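Local coordinates for PhiRv1 phage protein (Mycobacterium tuberculosis, PDB 6LG3) that is a phage-derived mycobacterial toxin, probably EST12, that is thought to activate a RACK1-NLRP3-gasdermin D pyroptosis and interleukin-1 beta immune pathway, at residues 11-15 and 29-33. Sequence-based numbering, arbitrary orientation.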
ATOM      1  N   HIS A  11      -2.097  -0.671  -2.520  1.00 26.23           N
ATOM      2  CA  HIS A  11      -2.819  -1.534  -1.589  1.00 34.88           C
ATOM      3  C   HIS A  11      -2.549  -3.009  -1.878  1.00 36.01           C
ATOM      4  O   HIS A  11      -2.367  -3.805  -0.945  1.00 30.33           O
ATOM      5  CB  HIS A  11      -4.316  -1.240  -1.648  1.00 39.47           C
ATOM      6  CG  HIS A  11      -5.100  -1.868  -0.539  1.00 50.23           C
ATOM      7  ND1 HIS A  11      -5.291  -1.250   0.680  1.00 54.86           N
ATOM      8  CD2 HIS A  11      -5.736  -3.061  -0.462  1.00 52.73           C
ATOM      9  CE1 HIS A  11      -6.015  -2.034   1.458  1.00 55.78           C
ATOM     10  NE2 HIS A  11      -6.297  -3.138   0.789  1.00 54.24           N
ATOM     11  N   GLU A  12      -2.504  -3.390  -3.163  1.00 29.91           N
ATOM     12  CA  GLU A  12      -2.211  -4.783  -3.493  1.00 30.59           C
ATOM     13  C   GLU A  12      -0.810  -5.178  -3.032  1.00 31.10           C
ATOM     14  O   GLU A  12      -0.615  -6.263  -2.456  1.00 29.98           O
ATOM     15  CB  GLU A  12      -2.387  -5.011  -4.994  1.00 37.57           C
ATOM     16  CG  GLU A  12      -3.812  -4.738  -5.472  1.00 56.23           C
ATOM     17  CD  GLU A  12      -3.970  -4.830  -6.987  1.00 75.26           C
ATOM     18  OE1 GLU A  12      -4.999  -4.342  -7.510  1.00 72.74           O
ATOM     19  OE2 GLU A  12      -3.070  -5.388  -7.656  1.00 85.05           O
ATOM     20  N   LEU A  13       0.174  -4.295  -3.250  1.00 30.44           N
ATOM     21  CA  LEU A  13       1.523  -4.540  -2.743  1.00 30.70           C
ATOM     22  C   LEU A  13       1.539  -4.664  -1.217  1.00 27.48           C
ATOM     23  O   LEU A  13       2.311  -5.457  -0.660  1.00 31.07           O
ATOM     24  CB  LEU A  13       2.463  -3.420  -3.186  1.00 25.55           C
ATOM     25  CG  LEU A  13       2.659  -3.204  -4.688  1.00 33.95           C
ATOM     26  CD1 LEU A  13       3.574  -2.009  -4.899  1.00 33.70           C
ATOM     27  CD2 LEU A  13       3.251  -4.445  -5.316  1.00 38.47           C
ATOM     28  N   ALA A  14       0.719  -3.869  -0.521  1.00 28.78           N
ATOM     29  CA  ALA A  14       0.681  -3.970   0.938  1.00 29.57           C
ATOM     30  C   ALA A  14       0.097  -5.301   1.389  1.00 30.01           C
ATOM     31  O   ALA A  14       0.611  -5.919   2.331  1.00 32.25           O
ATOM     32  CB  ALA A  14      -0.111  -2.809   1.532  1.00 32.59           C
ATOM     33  N   VAL A  15      -0.971  -5.759   0.729  1.00 30.57           N
ATOM     34  CA  VAL A  15      -1.519  -7.082   1.030  1.00 31.53           C
ATOM     35  C   VAL A  15      -0.447  -8.151   0.853  1.00 33.31           C
ATOM     36  O   VAL A  15      -0.308  -9.053   1.691  1.00 34.57           O
ATOM     37  CB  VAL A  15      -2.755  -7.362   0.154  1.00 33.17           C
ATOM     38  CG1 VAL A  15      -3.231  -8.799   0.318  1.00 34.39           C
ATOM     39  CG2 VAL A  15      -3.870  -6.385   0.485  1.00 28.22           C
ATOM     40  N   ALA A  29      -5.203 -10.330   5.405  1.00 31.68           N
ATOM     41  CA  ALA A  29      -4.400  -9.117   5.290  1.00 31.06           C
ATOM     42  C   ALA A  29      -5.273  -7.911   4.962  1.00 30.49           C
ATOM     43  O   ALA A  29      -5.078  -6.821   5.516  1.00 32.24           O
ATOM     44  CB  ALA A  29      -3.317  -9.308   4.230  1.00 33.99           C
ATOM     45  N   VAL A  30      -6.246  -8.090   4.064  1.00 30.49           N
ATOM     46  CA  VAL A  30      -7.166  -7.000   3.749  1.00 32.23           C
ATOM     47  C   VAL A  30      -7.930  -6.572   4.996  1.00 33.48           C
ATOM     48  O   VAL A  30      -8.121  -5.374   5.237  1.00 36.96           O
ATOM     49  CB  VAL A  30      -8.121  -7.398   2.613  1.00 33.59           C
ATOM     50  CG1 VAL A  30      -9.235  -6.366   2.493  1.00 39.07           C
ATOM     51  CG2 VAL A  30      -7.361  -7.551   1.285  1.00 37.08           C
ATOM     52  N   GLU A  31      -8.370  -7.537   5.815  1.00 34.91           N
ATOM     53  CA  GLU A  31      -9.065  -7.189   7.058  1.00 41.00           C
ATOM     54  C   GLU A  31      -8.182  -6.347   7.980  1.00 36.33           C
ATOM     55  O   GLU A  31      -8.644  -5.359   8.570  1.00 33.58           O
ATOM     56  CB  GLU A  31      -9.521  -8.464   7.773  1.00 39.30           C
ATOM     57  CG  GLU A  31     -10.782  -8.327   8.592  1.00 53.07           C
ATOM     58  CD  GLU A  31     -11.210  -9.649   9.222  1.00 66.24           C
ATOM     59  OE1 GLU A  31     -10.452 -10.190  10.062  1.00 65.67           O
ATOM     60  OE2 GLU A  31     -12.298 -10.153   8.871  1.00 69.05           O
ATOM     61  N   ALA A  32      -6.906  -6.723   8.122  1.00 33.52           N
ATOM     62  CA  ALA A  32      -6.020  -5.959   9.001  1.00 33.85           C
ATOM     63  C   ALA A  32      -5.781  -4.547   8.465  1.00 31.98           C
ATOM     64  O   ALA A  32      -5.791  -3.563   9.231  1.00 34.16           O
ATOM     65  CB  ALA A  32      -4.695  -6.700   9.180  1.00 31.28           C
ATOM     66  N   LEU A  33      -5.571  -4.423   7.153  1.00 30.92           N
ATOM     67  CA  LEU A  33      -5.387  -3.098   6.573  1.00 32.00           C
ATOM     68  C   LEU A  33      -6.637  -2.245   6.749  1.00 31.40           C
ATOM     69  O   LEU A  33      -6.544  -1.043   7.031  1.00 28.48           O
ATOM     70  CB  LEU A  33      -5.014  -3.217   5.095  1.00 26.83           C
ATOM     71  CG  LEU A  33      -3.608  -3.789   4.846  1.00 30.17           C
ATOM     72  CD1 LEU A  33      -3.405  -4.096   3.375  1.00 28.92           C
ATOM     73  CD2 LEU A  33      -2.528  -2.833   5.330  1.00 36.96           C
TER
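Two consecutive helices, 4-22 and 26-39, meet at a wide angle in a chain that continues into a three-stranded antiparallel sheet; Val15, Ala14 and His11 of the first meet Leu33, Val30 and Ala29 of the second. The contact illustrates how two helices linked by a short turn can splay widely and still share a small apolar seam: the segment axes run at 116° to one another and come no closer than 10.1 Å, while the backbones draw together toward the turn, where Val15 CA and Ala29 CA are 5.5 Å apart. No hydrogen bond crosses between the segments, and the seam is made mainly of side-chain carbons.

Val15 works with both of its branches. CG1, anti to the backbone N, lies 3.9 Å from Ala29 CB, a methyl at the closest CA-CA approach of the two segments, whereas CG2 reaches outward to Val30 CG2 at 3.8 Å. The same CG2 also touches Leu33 CD1, so one valine methyl serves two partners a helical turn apart. Leu33 points toward the first helix, and its CD1 is shared in turn by Val15, by Ala14 CB at 4.0 Å and by the imidazole of His11. Behind this cluster the sheet closes the buried side, with Leu33 touching Leu60, and Ala14 touching Val61, on strand 58-64; Ala29 is covered further by Val18 and Cys19 of helix 4-22.

At the more open end, His11 swings its ring out to Leu33, its CG lying anti to the backbone N (chi1 -168°). The leucine methyl then sits over one ring face in a CH-pi contact, Leu33 CD1 being 4.2 Å from the imidazole centroid and 27° off the ring normal, displaced toward the CE1 corner.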